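Local coordinates for protein colicin-B (Escherichia coli, PDB 1RH1) that kills Escherichia coli and closely related bacteria by forming a channel that depolarises the cytoplasmic membrane and dissipates cellular energy, at residues 499-502 with 503-506. Residues are numbered along the deposited sequence; the frame is centred on the assembly and turned at random.
Sequences DKFV and DELN
Asp-499 and Asp-503 meet in a local contact between side chains four residues apart, at the N-terminal end of helix 500-510, the last helix of colicin B; it illustrates how two like charges can sit close together when one lysine forms salt bridges with both. The backbone sets the spacing: Asp-503 N donates to Asp-499 O (3.0 Å), and Glu-504 N to Lys-500 O (3.0 Å). A weak second bond runs from Asp-503 N to Lys-500 O. With CG of Asp-499 turned anti to its amide nitrogen (chi1 -178°), its carboxylate reaches that of Asp-503, OD2 to OD2 at 3.4 Å, the two planes 78° apart. Both atoms are acceptors, and no bond joins them. The charge is answered by Lys-375, whose NZ forms salt bridges with Asp-499 OD2 and Asp-503 OD1 and would be expected to offset their repulsion; Ser-372 OG hydrogen-bonds Asp-499 OD1.

These residues belong to the pore-forming domain, a helical bundle in its water-soluble form, where this helix follows the predicted membrane-spanning segments. One side of the turn faces helix 366-376: Val-502 packs on Leu-376, and Asn-506 ND2 hydrogen-bonds Lys-375 O. Phe-501 and Leu-505 meet Leu-347 of helix 342-357. Within the turn, Leu-505 CD2 lies against Phe-501 O. Glu-504 bends back at chi2 (83°), bringing its carboxylate near Lys-500 O, 3.7 Å from Glu-504 OE1, without a hydrogen bond between them, and placing Glu-504 OE2 at the edge of the Phe-501 ring, 4.4 Å from CD1.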
loop_
_atom_site.group_PDB
_atom_site.type_symbol
_atom_site.label_atom_id
_atom_site.label_comp_id
_atom_site.label_asym_id
_atom_site.label_seq_id
_atom_site.Cartn_x
_atom_site.Cartn_y
_atom_site.Cartn_z
ATOM N N ASP A 499 -17.284 -29.221 -7.211
ATOM C CA ASP A 499 -17.858 -30.524 -7.490
ATOM C C ASP A 499 -17.699 -30.821 -8.974
ATOM O O ASP A 499 -17.770 -31.994 -9.348
ATOM C CB ASP A 499 -19.347 -30.552 -7.095
ATOM C CG ASP A 499 -20.049 -31.894 -7.304
ATOM O OD1 ASP A 499 -19.775 -32.846 -6.570
ATOM O OD2 ASP A 499 -20.875 -31.984 -8.213
ATOM N N LYS A 500 -17.480 -29.797 -9.828
ATOM C CA LYS A 500 -17.211 -29.995 -11.251
ATOM C C LYS A 500 -16.148 -31.074 -11.397
ATOM O O LYS A 500 -16.404 -32.143 -11.950
ATOM C CB LYS A 500 -16.632 -28.761 -11.976
ATOM C CG LYS A 500 -17.437 -27.467 -12.076
ATOM C CD LYS A 500 -18.895 -27.679 -12.511
ATOM C CE LYS A 500 -19.694 -26.366 -12.464
ATOM N NZ LYS A 500 -21.097 -26.591 -12.776
ATOM N N PHE A 501 -15.011 -30.830 -10.737
ATOM C CA PHE A 501 -13.844 -31.694 -10.754
ATOM C C PHE A 501 -14.128 -33.144 -10.416
ATOM O O PHE A 501 -13.536 -34.026 -11.032
ATOM C CB PHE A 501 -12.817 -31.123 -9.791
ATOM C CG PHE A 501 -12.387 -29.694 -10.115
ATOM C CD1 PHE A 501 -12.401 -29.214 -11.429
ATOM C CD2 PHE A 501 -11.956 -28.866 -9.077
ATOM C CE1 PHE A 501 -11.982 -27.912 -11.692
ATOM C CE2 PHE A 501 -11.538 -27.566 -9.359
ATOM C CZ PHE A 501 -11.550 -27.082 -10.665
ATOM N N VAL A 502 -15.054 -33.435 -9.495
ATOM C CA VAL A 502 -15.340 -34.827 -9.196
ATOM C C VAL A 502 -16.413 -35.382 -10.128
ATOM O O VAL A 502 -16.570 -36.600 -10.233
ATOM C CB VAL A 502 -15.725 -34.924 -7.709
ATOM C CG1 VAL A 502 -16.053 -36.339 -7.248
ATOM C CG2 VAL A 502 -14.492 -34.524 -6.922
ATOM N N ASP A 503 -17.177 -34.546 -10.842
ATOM C CA ASP A 503 -18.026 -35.075 -11.895
ATOM C C ASP A 503 -17.198 -35.397 -13.137
ATOM O O ASP A 503 -17.472 -36.441 -13.720
ATOM C CB ASP A 503 -19.118 -34.075 -12.227
ATOM C CG ASP A 503 -20.301 -34.109 -11.253
ATOM O OD1 ASP A 503 -20.360 -34.983 -10.379
ATOM O OD2 ASP A 503 -21.190 -33.258 -11.376
ATOM N N GLU A 504 -16.163 -34.621 -13.545
ATOM C CA GLU A 504 -15.311 -34.912 -14.709
ATOM C C GLU A 504 -14.618 -36.253 -14.611
ATOM O O GLU A 504 -14.481 -36.959 -15.593
ATOM C CB GLU A 504 -14.194 -33.890 -14.898
ATOM C CG GLU A 504 -14.410 -32.748 -15.896
ATOM C CD GLU A 504 -15.194 -31.500 -15.451
ATOM O OE1 GLU A 504 -16.432 -31.509 -15.545
ATOM O OE2 GLU A 504 -14.560 -30.511 -15.047
ATOM N N LEU A 505 -14.178 -36.600 -13.407
ATOM C CA LEU A 505 -13.517 -37.849 -13.089
ATOM C C LEU A 505 -14.418 -39.048 -13.338
ATOM O O LEU A 505 -14.117 -39.879 -14.193
ATOM C CB LEU A 505 -13.092 -37.814 -11.628
ATOM C CG LEU A 505 -11.636 -37.682 -11.190
ATOM C CD1 LEU A 505 -10.733 -37.462 -12.360
ATOM C CD2 LEU A 505 -11.527 -36.519 -10.228
ATOM N N ASN A 506 -15.533 -39.154 -12.605
ATOM C CA ASN A 506 -16.481 -40.245 -12.776
ATOM C C ASN A 506 -17.055 -40.394 -14.176
ATOM O O ASN A 506 -16.969 -41.462 -14.775
ATOM C CB ASN A 506 -17.658 -40.088 -11.811
ATOM C CG ASN A 506 -17.445 -40.663 -10.423
ATOM O OD1 ASN A 506 -16.412 -41.252 -10.102
ATOM N ND2 ASN A 506 -18.458 -40.505 -9.572
#